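Local coordinates for protein haloacid dehalogenase-like hydrolase (Klebsiella pneumoniae subsp. pneumoniae, PDB 3PGV) that probably acts as a magnesium-dependent phosphatase of the Cof family within the haloacid dehalogenase-like hydrolases, and holds a calcium ion in its metal site, at residues Asn123-Asp128 against Lys165-Cys170; Trp130-His135 against Phe148-Tyr153. All coordinates share one frame; numbering follows the deposited sequence.

Both contacts belong to one mixed sheet, in which strand 121-126 lies between strands 129-132 and 163-169. Contact 1 joins 121-126 to 163-169 in the interior of that sheet and is almost wholly buried; contact 2 pairs 129-132 with the outermost strand 150-152 and is only partly buried. The first is antiparallel, with an asparagine amide and two rings on one face; the second is parallel and leans on an aromatic cluster with a selenomethionine over a tyrosine. Their centres lie about 9 Å apart, and a backbone bond from Y131 N to V124 O joins them.

Contact 1: Asn123-Asp128 against Lys165-Cys170; sequences NVYRED and KVFFTC
The carbonyl oxygen F167 O is gripped twice by N123. The backbone N123 N comes in nearly along the C=O axis at 2.8 Å, while the side-chain N123 ND2 reaches F167 O from above the carbonyl plane at 3.3 Å. That same ND2 also bonds to T169 OG1, and both acceptors lie in the plane of the amide, so the two long bonds help to hold it flat. The other end of the group, N123 OD1, accepts hydrogen bonds from R136 and W130, which leaves the buried amide with partners on both atoms.

F167 N returns a 2.8 Å bond to N123 O, completing a hydrogen-bonded antiparallel pair. The F167 ring is carried back over N123 because CG sits between the backbone N and the carbonyl carbon (chi1 56°). N123 CB stands over the ring centre, 3.3 Å from the centroid, a CH-pi contact, and the amide stacks nearly flat on the ring, the planes 10° apart. The ring then turns its edge to Y125: F167 CE1 lies over one face of the tyrosine, toward the rim, in a T-shaped pair with the planes at 70°.

These strands are inner members of the mixed sheet in the cap domain, the part that in Cof-type HAD hydrolases sits above the catalytic core. On the other face of the sheet V124 and V166, a non-hydrogen-bonded pair, lie side by side, with CG2 of V124 4.1 Å from CG2 of V166.

Farther along, Y125 N gives K165 O an almost straight bond of 3.0 Å. The extended K165 chain runs beside the tyrosine, K165 CE 3.5 Å from Y125 CE2, and carries NZ to E202 in a salt bridge and to G62 O. The K165 side chain lies about 9 Å from that of D29, a ligand of the bound calcium ion.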
loop_
_atom_site.group_PDB
_atom_site.type_symbol
_atom_site.label_atom_id
_atom_site.label_comp_id
_atom_site.label_asym_id
_atom_site.label_seq_id
_atom_site.Cartn_x
_atom_site.Cartn_y
_atom_site.Cartn_z
ATOM N N ASN A 123 14.031 6.423 4.123
ATOM C CA ASN A 123 13.344 5.626 5.134
ATOM C C ASN A 123 13.404 4.164 4.773
ATOM O O ASN A 123 13.356 3.817 3.592
ATOM C CB ASN A 123 11.895 6.066 5.282
ATOM C CG ASN A 123 11.719 7.486 5.697
ATOM O OD1 ASN A 123 11.487 7.781 6.853
ATOM N ND2 ASN A 123 11.749 8.397 4.741
ATOM N N VAL A 124 13.501 3.297 5.787
ATOM C CA VAL A 124 13.613 1.856 5.575
ATOM C C VAL A 124 12.669 1.099 6.528
ATOM O O VAL A 124 12.666 1.369 7.733
ATOM C CB VAL A 124 15.096 1.386 5.776
ATOM C CG1 VAL A 124 15.220 -0.120 5.620
ATOM C CG2 VAL A 124 16.042 2.110 4.827
ATOM N N TYR A 125 11.900 0.129 5.997
ATOM C CA TYR A 125 11.172 -0.816 6.845
ATOM C C TYR A 125 11.921 -2.131 6.843
ATOM O O TYR A 125 11.961 -2.809 5.817
ATOM C CB TYR A 125 9.726 -1.034 6.368
ATOM C CG TYR A 125 8.778 0.116 6.661
ATOM C CD1 TYR A 125 9.127 1.127 7.560
ATOM C CD2 TYR A 125 7.501 0.152 6.102
ATOM C CE1 TYR A 125 8.264 2.186 7.825
ATOM C CE2 TYR A 125 6.629 1.204 6.358
ATOM C CZ TYR A 125 7.008 2.219 7.226
ATOM O OH TYR A 125 6.136 3.261 7.486
ATOM N N ARG A 126 12.648 -2.418 7.936
ATOM C CA ARG A 126 13.356 -3.676 8.106
ATOM C C ARG A 126 12.627 -4.489 9.133
ATOM O O ARG A 126 12.617 -4.119 10.318
ATOM C CB ARG A 126 14.801 -3.436 8.558
ATOM C CG ARG A 126 15.590 -4.723 8.685
ATOM C CD ARG A 126 17.019 -4.486 9.110
ATOM N NE ARG A 126 17.790 -5.723 9.047
ATOM C CZ ARG A 126 17.767 -6.660 9.989
ATOM N NH1 ARG A 126 17.031 -6.496 11.078
ATOM N NH2 ARG A 126 18.476 -7.769 9.845
ATOM N N GLU A 127 11.963 -5.581 8.693
ATOM C CA GLU A 127 11.137 -6.419 9.576
ATOM C C GLU A 127 10.123 -5.544 10.327
ATOM O O GLU A 127 9.369 -4.819 9.688
ATOM C CB GLU A 127 12.009 -7.257 10.556
ATOM C CG GLU A 127 13.069 -8.131 9.878
ATOM C CD GLU A 127 12.559 -9.271 9.008
ATOM O OE1 GLU A 127 11.331 -9.354 8.774
ATOM O OE2 GLU A 127 13.400 -10.077 8.549
ATOM N N ASP A 128 10.171 -5.534 11.669
ATOM C CA ASP A 128 9.250 -4.728 12.477
ATOM C C ASP A 128 9.837 -3.375 12.872
ATOM O O ASP A 128 9.281 -2.693 13.734
ATOM C CB ASP A 128 8.797 -5.507 13.721
ATOM C CG ASP A 128 7.751 -6.563 13.433
ATOM O OD1 ASP A 128 7.085 -6.477 12.347
ATOM O OD2 ASP A 128 7.504 -7.410 14.325
ATOM N N LYS A 165 10.571 -2.545 2.255
ATOM C CA LYS A 165 10.611 -1.397 1.360
ATOM C C LYS A 165 11.550 -0.302 1.827
ATOM O O LYS A 165 11.844 -0.193 3.012
ATOM C CB LYS A 165 9.202 -0.824 1.096
ATOM C CG LYS A 165 8.575 -0.124 2.273
ATOM C CD LYS A 165 7.279 0.544 1.852
ATOM C CE LYS A 165 6.739 1.452 2.912
ATOM N NZ LYS A 165 5.496 2.116 2.485
ATOM N N VAL A 166 12.035 0.498 0.876
ATOM C CA VAL A 166 12.767 1.725 1.143
ATOM C C VAL A 166 11.944 2.861 0.537
ATOM O O VAL A 166 11.405 2.698 -0.565
ATOM C CB VAL A 166 14.218 1.695 0.556
ATOM C CG1 VAL A 166 14.927 3.048 0.766
ATOM C CG2 VAL A 166 15.031 0.553 1.156
ATOM N N PHE A 167 11.750 3.956 1.274
ATOM C CA PHE A 167 10.980 5.085 0.740
ATOM C C PHE A 167 11.644 6.418 0.967
ATOM O O PHE A 167 12.230 6.658 2.015
ATOM C CB PHE A 167 9.521 5.070 1.223
ATOM C CG PHE A 167 9.313 5.043 2.724
ATOM C CD1 PHE A 167 9.456 3.857 3.441
ATOM C CD2 PHE A 167 8.827 6.160 3.394
ATOM C CE1 PHE A 167 9.205 3.818 4.812
ATOM C CE2 PHE A 167 8.558 6.113 4.759
ATOM C CZ PHE A 167 8.742 4.940 5.460
ATOM N N PHE A 168 11.622 7.259 -0.057
ATOM C CA PHE A 168 12.278 8.551 -0.048
ATOM C C PHE A 168 11.268 9.647 0.114
ATOM O O PHE A 168 10.341 9.756 -0.696
ATOM C CB PHE A 168 13.095 8.737 -1.341
ATOM C CG PHE A 168 14.066 7.601 -1.590
ATOM C CD1 PHE A 168 15.328 7.602 -1.005
ATOM C CD2 PHE A 168 13.693 6.500 -2.361
ATOM C CE1 PHE A 168 16.205 6.529 -1.196
ATOM C CE2 PHE A 168 14.569 5.428 -2.547
ATOM C CZ PHE A 168 15.823 5.453 -1.970
ATOM N N THR A 169 11.369 10.408 1.224
ATOM C CA THR A 169 10.445 11.516 1.496
ATOM C C THR A 169 11.098 12.848 1.177
ATOM O O THR A 169 12.266 13.056 1.499
ATOM C CB THR A 169 9.874 11.435 2.934
ATOM O OG1 THR A 169 10.951 11.428 3.862
ATOM C CG2 THR A 169 8.991 10.186 3.153
ATOM N N CYS A 170 10.371 13.715 0.467
ATOM C CA CYS A 170 10.849 15.021 0.018
ATOM C C CYS A 170 9.637 15.925 -0.247
ATOM O O CYS A 170 8.749 15.533 -0.985
ATOM C CB CYS A 170 11.715 14.868 -1.236
ATOM S SG CYS A 170 12.267 16.433 -1.961
#

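Contact 2: Trp130-His135 against Phe148-Tyr153; sequences WYMNRH and FNYKLY. With EDO (1,2-ethanediol), chain I.
F148 brings its ring tip atom CZ to 3.7 Å from W130 CB; the ring and the indole are tilted by only 23° but slid apart. F148 O meets the indole at its edge, in plane. At N149, O2 of an ethanediol molecule, probably from the crystallisation liquor, accepts a hydrogen bond from W130 N and donates one to N149 O, 2.7 Å from O2.

Y150 links three side chains and belongs to an aromatic cluster with W130, H135 and F148. Its CB stands over the centre of the six-membered ring of W130, and its own ring turns an edge to that face, planes at 82°. The methyl CE of M132, a selenomethionine, sits over the centre of the Y150 ring, 3.5 Å from the centroid, with SE over the same ring in a Met-aromatic contact. Y150 OH lies in the plane of the H135 ring, 2.8 Å from H135 ND1, a hydrogen bond that either could donate.

Here the outermost strand of the cap sheet, 150-152, pairs in parallel with 129-132: K151 N bonds to W130 O, and K151 O takes M132 N at 2.9 Å. The K151 chain runs alongside Y131, K151 CB 3.6 Å from Y131 CE2. E129 forms a salt bridge with K151 NZ and a hydrogen bond with Y131 OH. L152 then puts CD1 over a face of the H135 imidazole. Y153 N bonds to M132 O at 3.1 Å; with CG set between its backbone N and carbonyl carbon (chi1 75°), the Y153 ring folds back against N133, whose CA lies over its face.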
loop_
_atom_site.group_PDB
_atom_site.type_symbol
_atom_site.label_atom_id
_atom_site.label_comp_id
_atom_site.label_asym_id
_atom_site.label_seq_id
_atom_site.Cartn_x
_atom_site.Cartn_y
_atom_site.Cartn_z
ATOM N N TRP A 130 11.542 0.605 11.803
ATOM C CA TRP A 130 11.551 1.709 10.878
ATOM C C TRP A 130 12.820 2.501 11.067
ATOM O O TRP A 130 13.132 2.910 12.187
ATOM C CB TRP A 130 10.297 2.578 11.085
ATOM C CG TRP A 130 10.317 3.927 10.429
ATOM C CD1 TRP A 130 10.877 4.249 9.225
ATOM C CD2 TRP A 130 9.551 5.080 10.837
ATOM N NE1 TRP A 130 10.589 5.566 8.907
ATOM C CE2 TRP A 130 9.740 6.081 9.856
ATOM C CE3 TRP A 130 8.719 5.358 11.939
ATOM C CZ2 TRP A 130 9.193 7.358 9.981
ATOM C CZ3 TRP A 130 8.164 6.623 12.055
ATOM C CH2 TRP A 130 8.403 7.609 11.087
ATOM N N TYR A 131 13.630 2.606 9.992
ATOM C CA TYR A 131 14.892 3.333 10.019
ATOM C C TYR A 131 14.840 4.570 9.159
ATOM O O TYR A 131 14.126 4.604 8.159
ATOM C CB TYR A 131 16.064 2.425 9.608
ATOM C CG TYR A 131 16.431 1.412 10.668
ATOM C CD1 TYR A 131 15.818 0.155 10.707
ATOM C CD2 TYR A 131 17.360 1.718 11.660
ATOM C CE1 TYR A 131 16.147 -0.780 11.690
ATOM C CE2 TYR A 131 17.671 0.806 12.667
ATOM C CZ TYR A 131 17.072 -0.450 12.671
ATOM O OH TYR A 131 17.405 -1.366 13.642
HETATM N N MSE A 132 15.593 5.587 9.545
HETATM C CA MSE A 132 15.646 6.863 8.849
HETATM C C MSE A 132 17.099 7.325 8.833
HETATM O O MSE A 132 17.807 7.125 9.821
HETATM C CB MSE A 132 14.785 7.870 9.595
HETATM C CG MSE A 132 13.940 8.698 8.712
HETATM SE SE MSE A 132 12.681 9.784 9.723
HETATM C CE MSE A 132 13.862 10.745 10.766
ATOM N N ASN A 133 17.580 7.871 7.696
ATOM C CA ASN A 133 18.995 8.270 7.603
ATOM C C ASN A 133 19.316 9.523 8.408
ATOM O O ASN A 133 20.432 9.654 8.915
ATOM C CB ASN A 133 19.468 8.391 6.144
ATOM C CG ASN A 133 18.790 9.467 5.339
ATOM O OD1 ASN A 133 17.668 9.890 5.631
ATOM N ND2 ASN A 133 19.404 9.830 4.224
ATOM N N ARG A 134 18.320 10.413 8.584
ATOM C CA ARG A 134 18.459 11.615 9.416
ATOM C C ARG A 134 17.082 12.170 9.770
ATOM O O ARG A 134 16.114 11.863 9.087
ATOM C CB ARG A 134 19.316 12.681 8.711
ATOM C CG ARG A 134 18.633 13.340 7.537
ATOM C CD ARG A 134 19.557 14.310 6.859
ATOM N NE ARG A 134 20.044 13.784 5.593
ATOM C CZ ARG A 134 19.449 14.004 4.430
ATOM N NH1 ARG A 134 18.360 14.763 4.367
ATOM N NH2 ARG A 134 19.937 13.471 3.318
ATOM N N HIS A 135 16.993 12.979 10.839
ATOM C CA HIS A 135 15.730 13.613 11.261
ATOM C C HIS A 135 15.104 14.395 10.105
ATOM O O HIS A 135 15.824 15.087 9.367
ATOM C CB HIS A 135 15.959 14.553 12.453
ATOM C CG HIS A 135 16.476 13.870 13.676
ATOM N ND1 HIS A 135 15.645 13.110 14.480
ATOM C CD2 HIS A 135 17.706 13.922 14.243
ATOM C CE1 HIS A 135 16.404 12.685 15.480
ATOM N NE2 HIS A 135 17.650 13.161 15.387
ATOM N N PHE A 148 4.908 3.424 16.874
ATOM C CA PHE A 148 5.780 3.071 15.751
ATOM C C PHE A 148 6.761 4.231 15.454
ATOM O O PHE A 148 6.374 5.233 14.850
ATOM C CB PHE A 148 4.941 2.677 14.501
ATOM C CG PHE A 148 5.728 2.017 13.381
ATOM C CD1 PHE A 148 6.444 0.848 13.605
ATOM C CD2 PHE A 148 5.675 2.516 12.084
ATOM C CE1 PHE A 148 7.169 0.241 12.568
ATOM C CE2 PHE A 148 6.371 1.882 11.039
ATOM C CZ PHE A 148 7.117 0.757 11.294
ATOM N N ASN A 149 8.005 4.120 15.975
ATOM C CA ASN A 149 9.030 5.165 15.882
ATOM C C ASN A 149 10.142 4.796 14.940
ATOM O O ASN A 149 10.292 3.639 14.587
ATOM C CB ASN A 149 9.613 5.446 17.243
ATOM C CG ASN A 149 8.600 5.864 18.251
ATOM O OD1 ASN A 149 7.740 6.730 18.002
ATOM N ND2 ASN A 149 8.700 5.297 19.425
ATOM N N TYR A 150 10.951 5.773 14.554
ATOM C CA TYR A 150 12.102 5.512 13.713
ATOM C C TYR A 150 13.344 5.395 14.580
ATOM O O TYR A 150 13.355 5.881 15.714
ATOM C CB TYR A 150 12.286 6.645 12.645
ATOM C CG TYR A 150 12.540 8.023 13.242
ATOM C CD1 TYR A 150 13.801 8.381 13.715
ATOM C CD2 TYR A 150 11.528 8.978 13.302
ATOM C CE1 TYR A 150 14.025 9.623 14.311
ATOM C CE2 TYR A 150 11.746 10.229 13.871
ATOM C CZ TYR A 150 13.004 10.556 14.357
ATOM O OH TYR A 150 13.234 11.799 14.887
ATOM N N LYS A 151 14.353 4.697 14.079
ATOM C CA LYS A 151 15.700 4.723 14.598
ATOM C C LYS A 151 16.542 5.377 13.521
ATOM O O LYS A 151 16.249 5.209 12.342
ATOM C CB LYS A 151 16.231 3.299 14.842
ATOM C CG LYS A 151 15.747 2.618 16.100
ATOM C CD LYS A 151 16.567 1.335 16.317
ATOM C CE LYS A 151 16.025 0.422 17.372
ATOM N NZ LYS A 151 16.778 -0.858 17.411
ATOM N N LEU A 152 17.601 6.068 13.897
ATOM C CA LEU A 152 18.508 6.646 12.907
ATOM C C LEU A 152 19.578 5.651 12.522
ATOM O O LEU A 152 19.924 4.781 13.323
ATOM C CB LEU A 152 19.159 7.935 13.445
ATOM C CG LEU A 152 18.219 9.120 13.687
ATOM C CD1 LEU A 152 18.955 10.258 14.331
ATOM C CD2 LEU A 152 17.561 9.576 12.393
ATOM N N TYR A 153 20.118 5.767 11.305
ATOM C CA TYR A 153 21.228 4.909 10.881
ATOM C C TYR A 153 22.299 5.701 10.143
ATOM O O TYR A 153 21.980 6.590 9.357
ATOM C CB TYR A 153 20.733 3.689 10.046
ATOM C CG TYR A 153 20.320 4.030 8.631
ATOM C CD1 TYR A 153 19.013 4.408 8.338
ATOM C CD2 TYR A 153 21.214 3.903 7.572
ATOM C CE1 TYR A 153 18.613 4.678 7.028
ATOM C CE2 TYR A 153 20.833 4.195 6.263
ATOM C CZ TYR A 153 19.533 4.598 5.998
ATOM O OH TYR A 153 19.159 4.908 4.715
HETATM C C1 EDO I . 12.255 1.220 15.346
HETATM O O1 EDO I . 12.818 0.961 16.639
HETATM C C2 EDO I . 10.901 0.525 15.253
HETATM O O2 EDO I . 10.166 1.013 14.118
#